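Local atomic coordinates of glycosyl hydrolase (Rhizobium leguminosarum bv. trifolii, PDB entry 5NDX), a protein that probably hydrolyses O-glycosidic bonds as a family 39 glycoside hydrolase, an alpha-L-iduronidase that is the bacterial orthologue of the human enzyme. Residues 187-200 with 245-257. The protein carries 2 engineered substitutions. Numbering follows the deposited sequence.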
loop_
_atom_site.group_PDB
_atom_site.type_symbol
_atom_site.label_atom_id
_atom_site.label_comp_id
_atom_site.label_asym_id
_atom_site.label_seq_id
_atom_site.Cartn_x
_atom_site.Cartn_y
_atom_site.Cartn_z
ATOM N N THR A 187 21.802 7.849 4.001
ATOM C CA THR A 187 22.325 6.796 4.834
ATOM C C THR A 187 23.382 7.362 5.809
ATOM O O THR A 187 24.364 8.001 5.389
ATOM C CB THR A 187 22.896 5.716 3.945
ATOM O OG1 THR A 187 21.900 5.340 2.980
ATOM C CG2 THR A 187 23.328 4.502 4.748
ATOM N N LEU A 188 23.130 7.180 7.099
ATOM C CA LEU A 188 24.037 7.604 8.147
ATOM C C LEU A 188 24.344 9.103 8.103
ATOM O O LEU A 188 25.439 9.524 8.445
ATOM C CB LEU A 188 25.328 6.767 8.127
ATOM C CG LEU A 188 25.170 5.274 8.449
ATOM C CD1 LEU A 188 26.517 4.558 8.465
ATOM C CD2 LEU A 188 24.464 5.056 9.776
ATOM N N SER A 189 23.346 9.913 7.761
ATOM C CA SER A 189 23.505 11.361 7.782
ATOM C C SER A 189 23.795 11.902 9.196
ATOM O O SER A 189 23.627 11.168 10.200
ATOM C CB SER A 189 22.246 12.028 7.236
ATOM O OG SER A 189 21.156 11.823 8.112
ATOM N N PRO A 190 24.238 13.181 9.275
ATOM C CA PRO A 190 24.511 13.807 10.551
ATOM C C PRO A 190 23.333 13.808 11.505
ATOM O O PRO A 190 23.503 13.445 12.672
ATOM C CB PRO A 190 24.892 15.239 10.150
ATOM C CG PRO A 190 25.637 15.044 8.889
ATOM C CD PRO A 190 24.815 13.984 8.168
ATOM N N ILE A 191 22.154 14.198 11.006
ATOM C CA ILE A 191 20.941 14.122 11.777
ATOM C C ILE A 191 20.688 12.707 12.327
ATOM O O ILE A 191 20.299 12.550 13.462
ATOM C CB ILE A 191 19.715 14.567 10.950
ATOM C CG1 ILE A 191 19.711 16.091 10.782
ATOM C CG2 ILE A 191 18.415 14.183 11.668
ATOM C CD1 ILE A 191 19.343 16.857 12.067
ATOM N N PHE A 192 20.886 11.689 11.498
ATOM C CA PHE A 192 20.626 10.329 11.922
ATOM C C PHE A 192 21.563 9.981 13.064
ATOM O O PHE A 192 21.117 9.557 14.095
ATOM C CB PHE A 192 20.744 9.322 10.785
ATOM C CG PHE A 192 20.616 7.899 11.242
ATOM C CD1 PHE A 192 21.746 7.174 11.668
ATOM C CD2 PHE A 192 19.383 7.260 11.236
ATOM C CE1 PHE A 192 21.627 5.855 12.117
ATOM C CE2 PHE A 192 19.258 5.955 11.694
ATOM C CZ PHE A 192 20.372 5.243 12.133
ATOM N N ARG A 193 22.855 10.171 12.853
ATOM C CA ARG A 193 23.859 9.850 13.877
ATOM C C ARG A 193 23.623 10.612 15.145
ATOM O O ARG A 193 23.705 10.040 16.234
ATOM C CB ARG A 193 25.270 10.098 13.362
ATOM C CG ARG A 193 25.659 9.068 12.321
ATOM C CD ARG A 193 27.136 9.126 11.927
ATOM N NE ARG A 193 27.284 9.939 10.736
ATOM C CZ ARG A 193 27.815 11.160 10.648
ATOM N NH1 ARG A 193 27.844 11.765 9.462
ATOM N NH2 ARG A 193 28.318 11.792 11.697
ATOM N N ALA A 194 23.261 11.879 14.997
ATOM C CA ALA A 194 22.959 12.715 16.159
ATOM C C ALA A 194 21.768 12.221 16.961
ATOM O O ALA A 194 21.800 12.241 18.196
ATOM C CB ALA A 194 22.743 14.155 15.726
ATOM N N LEU A 195 20.705 11.753 16.303
ATOM C CA LEU A 195 19.512 11.360 17.064
ATOM C C LEU A 195 19.785 10.068 17.821
ATOM O O LEU A 195 19.326 9.860 18.944
ATOM C CB LEU A 195 18.307 11.218 16.149
ATOM C CG LEU A 195 16.848 11.262 16.661
ATOM C CD1 LEU A 195 16.112 9.942 16.511
ATOM C CD2 LEU A 195 16.634 11.828 18.048
ATOM N N MET A 196 20.534 9.188 17.180
ATOM C CA MET A 196 20.905 7.930 17.785
ATOM C C MET A 196 21.776 8.166 19.031
ATOM O O MET A 196 21.530 7.545 20.061
ATOM C CB MET A 196 21.641 7.059 16.756
ATOM C CG MET A 196 20.778 6.674 15.527
ATOM S SD MET A 196 19.032 6.279 15.827
ATOM C CE MET A 196 19.355 4.643 16.227
ATOM N N ALA A 197 22.776 9.055 18.914
ATOM C CA ALA A 197 23.600 9.465 20.071
ATOM C C ALA A 197 22.711 10.043 21.173
ATOM O O ALA A 197 22.760 9.596 22.316
ATOM C CB ALA A 197 24.674 10.476 19.653
ATOM N N HIS A 198 21.847 10.981 20.795
ATOM C CA HIS A 198 20.902 11.569 21.747
ATOM C C HIS A 198 20.001 10.578 22.445
ATOM O O HIS A 198 19.755 10.707 23.648
ATOM C CB HIS A 198 20.058 12.621 21.048
ATOM C CG HIS A 198 19.249 13.455 21.977
ATOM N ND1 HIS A 198 17.884 13.351 22.058
ATOM C CD2 HIS A 198 19.610 14.412 22.869
ATOM C CE1 HIS A 198 17.436 14.193 22.966
ATOM N NE2 HIS A 198 18.462 14.851 23.475
ATOM N N CYS A 199 19.476 9.600 21.714
ATOM C CA CYS A 199 18.568 8.602 22.317
ATOM C C CYS A 199 19.306 7.503 23.077
ATOM O O CYS A 199 18.711 6.829 23.893
ATOM C CB CYS A 199 17.653 7.968 21.240
ATOM S SG CYS A 199 16.410 9.129 20.609
ATOM N N ASP A 200 20.587 7.316 22.798
ATOM C CA ASP A 200 21.393 6.320 23.485
ATOM C C ASP A 200 21.946 6.804 24.857
ATOM O O ASP A 200 21.519 6.335 25.879
ATOM C CB ASP A 200 22.541 5.895 22.584
ATOM C CG ASP A 200 23.354 4.772 23.171
ATOM O OD1 ASP A 200 22.866 4.024 24.014
ATOM O OD2 ASP A 200 24.479 4.598 22.741
ATOM N N VAL A 245 23.298 0.274 8.191
ATOM C CA VAL A 245 22.790 1.125 9.296
ATOM C C VAL A 245 22.689 0.285 10.564
ATOM O O VAL A 245 23.103 0.697 11.662
ATOM C CB VAL A 245 21.435 1.782 8.943
ATOM C CG1 VAL A 245 20.825 2.532 10.121
ATOM C CG2 VAL A 245 21.598 2.712 7.755
ATOM N N VAL A 246 22.156 -0.900 10.423
ATOM C CA VAL A 246 22.092 -1.811 11.558
ATOM C C VAL A 246 23.526 -2.090 12.113
ATOM O O VAL A 246 23.724 -2.039 13.316
ATOM C CB VAL A 246 21.327 -3.104 11.198
ATOM C CG1 VAL A 246 21.439 -4.151 12.309
ATOM C CG2 VAL A 246 19.849 -2.801 10.953
ATOM N N ASP A 247 24.509 -2.346 11.253
ATOM C CA ASP A 247 25.900 -2.531 11.701
ATOM C C ASP A 247 26.445 -1.328 12.475
ATOM O O ASP A 247 27.133 -1.499 13.465
ATOM C CB ASP A 247 26.854 -2.800 10.532
ATOM C CG ASP A 247 26.670 -4.171 9.920
ATOM O OD1 ASP A 247 26.143 -5.071 10.603
ATOM O OD2 ASP A 247 27.057 -4.342 8.743
ATOM N N TYR A 248 26.131 -0.129 12.005
ATOM C CA TYR A 248 26.470 1.082 12.685
ATOM C C TYR A 248 25.865 1.114 14.087
ATOM O O TYR A 248 26.543 1.504 15.041
ATOM C CB TYR A 248 26.042 2.287 11.869
ATOM C CG TYR A 248 26.317 3.588 12.556
ATOM C CD1 TYR A 248 25.396 4.133 13.454
ATOM C CD2 TYR A 248 27.501 4.309 12.288
ATOM C CE1 TYR A 248 25.654 5.340 14.112
ATOM C CE2 TYR A 248 27.769 5.520 12.937
ATOM C CZ TYR A 248 26.858 6.026 13.859
ATOM O OH TYR A 248 27.103 7.246 14.482
ATOM N N LEU A 249 24.616 0.708 14.221
ATOM C CA LEU A 249 23.987 0.649 15.526
ATOM C C LEU A 249 24.595 -0.423 16.420
ATOM O O LEU A 249 24.754 -0.177 17.612
ATOM C CB LEU A 249 22.472 0.396 15.447
ATOM C CG LEU A 249 21.646 1.435 14.685
ATOM C CD1 LEU A 249 20.238 0.941 14.440
ATOM C CD2 LEU A 249 21.610 2.750 15.413
ATOM N N LYS A 250 24.889 -1.598 15.872
ATOM C CA LYS A 250 25.448 -2.677 16.667
ATOM C C LYS A 250 26.799 -2.225 17.273
ATOM O O LYS A 250 27.045 -2.485 18.426
ATOM C CB LYS A 250 25.634 -3.976 15.874
ATOM C CG LYS A 250 24.366 -4.787 15.577
ATOM C CD LYS A 250 24.729 -6.125 14.903
ATOM C CE LYS A 250 23.527 -6.880 14.320
ATOM N NZ LYS A 250 22.387 -7.176 15.258
ATOM N N GLU A 251 27.615 -1.519 16.492
ATOM C CA GLU A 251 28.932 -1.080 16.919
ATOM C C GLU A 251 28.865 0.098 17.880
ATOM O O GLU A 251 29.499 0.064 18.923
ATOM C CB GLU A 251 29.786 -0.695 15.717
ATOM C CG GLU A 251 31.290 -0.784 15.972
ATOM C CD GLU A 251 32.082 0.187 15.103
ATOM O OE1 GLU A 251 32.673 -0.226 14.073
ATOM O OE2 GLU A 251 32.083 1.386 15.445
ATOM N N HIS A 252 28.101 1.130 17.532
ATOM C CA HIS A 252 28.079 2.387 18.295
ATOM C C HIS A 252 26.986 2.565 19.319
ATOM O O HIS A 252 27.140 3.382 20.213
ATOM C CB HIS A 252 27.990 3.566 17.342
ATOM C CG HIS A 252 29.225 3.757 16.552
ATOM N ND1 HIS A 252 29.274 3.562 15.193
ATOM C CD2 HIS A 252 30.478 4.071 16.940
ATOM C CE1 HIS A 252 30.505 3.778 14.768
ATOM N NE2 HIS A 252 31.253 4.088 15.812
ATOM N N HIS A 253 25.851 1.894 19.145
ATOM C CA HIS A 253 24.705 2.082 20.030
ATOM C C HIS A 253 24.013 0.744 20.240
ATOM O O HIS A 253 22.829 0.597 19.921
ATOM C CB HIS A 253 23.717 3.133 19.475
ATOM C CG HIS A 253 24.329 4.465 19.176
ATOM N ND1 HIS A 253 24.560 4.902 17.886
ATOM C CD2 HIS A 253 24.776 5.454 19.984
ATOM C CE1 HIS A 253 25.091 6.111 17.907
ATOM N NE2 HIS A 253 25.247 6.463 19.171
ATOM N N PRO A 254 24.746 -0.248 20.785
ATOM C CA PRO A 254 24.210 -1.615 20.899
ATOM C C PRO A 254 22.878 -1.718 21.633
ATOM O O PRO A 254 22.103 -2.615 21.346
ATOM C CB PRO A 254 25.318 -2.381 21.660
ATOM C CG PRO A 254 26.169 -1.320 22.319
ATOM C CD PRO A 254 26.100 -0.141 21.381
ATOM N N ARG A 255 22.593 -0.799 22.545
ATOM C CA ARG A 255 21.308 -0.811 23.258
ATOM C C ARG A 255 20.113 -0.535 22.333
ATOM O O ARG A 255 19.010 -0.900 22.662
ATOM C CB ARG A 255 21.313 0.217 24.414
ATOM C CG ARG A 255 20.204 -0.004 25.434
ATOM C CD ARG A 255 20.258 0.879 26.706
ATOM N NE ARG A 255 19.415 2.096 26.611
ATOM C CZ ARG A 255 19.819 3.284 26.139
ATOM N NH1 ARG A 255 21.063 3.437 25.711
ATOM N NH2 ARG A 255 18.979 4.327 26.093
ATOM N N LEU A 256 20.333 0.165 21.223
ATOM C CA LEU A 256 19.283 0.462 20.246
ATOM C C LEU A 256 19.189 -0.524 19.064
ATOM O O LEU A 256 18.191 -0.532 18.362
ATOM C CB LEU A 256 19.465 1.879 19.697
ATOM C CG LEU A 256 19.584 3.017 20.738
ATOM C CD1 LEU A 256 19.884 4.320 20.025
ATOM C CD2 LEU A 256 18.381 3.201 21.639
ATOM N N ALA A 257 20.211 -1.354 18.866
ATOM C CA ALA A 257 20.377 -2.128 17.626
ATOM C C ALA A 257 19.289 -3.178 17.379
ATOM O O ALA A 257 19.061 -3.533 16.228
ATOM C CB ALA A 257 21.760 -2.786 17.559
HETATM O O HOH W 1 23.987 1.595 23.301
#
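Thr187 touches Val245 methyl to methyl, CG2 to CG2, while its hydroxyl bonds to Glu221, where two neighbouring helices of the TIM barrel pack with strand 216-219 beneath; helix 190-200 and the 245-252 part of helix 235-252 run at 36° to each other. Leu188 lays its CD2 methyl over one face of the Tyr248 ring, a CH-pi contact 4.0 Å from the ring centroid. Phe192, held with CG anti to the backbone N (chi1 174°), reaches inward so that CZ meets Val245 CG1 at 3.4 Å; an aromatic suits this floor because it spans from helix to helix and also rests on Ile217 and Ile219. Arg193 crosses Tyr248 nearly at a right angle, its aliphatic CD lying 3.2 Å from Tyr248 OH, while its NE donates to Leu188 O at 3.0 Å and so ties the chain back over the helix start. Were Tyr248 an alanine, the Leu188 methyl would probably lose its ring and a gap open beside the Arg193 methylenes. Met196, a flexible thioether bent at chi2 and chi3, sets CG 4.0 Å from Leu249 CD2 and CE 3.8 Å from Leu256 CD1, and its CB lies off-centre over His253. Buried His253 ND1 has no polar partner. Asp200 closes the helix: its OD2 sits in the plane of the His253 ring, 2.9 Å from CD2, with the carboxylate turned 86° to that ring. The bent Arg255 chain brings its guanidinium to the helix's C-terminal end, where NH1 forms a salt bridge with Asp200 OD1 and donates to Asp200 O, and one water accepts from Arg255 N while donating to Asp200 OD1.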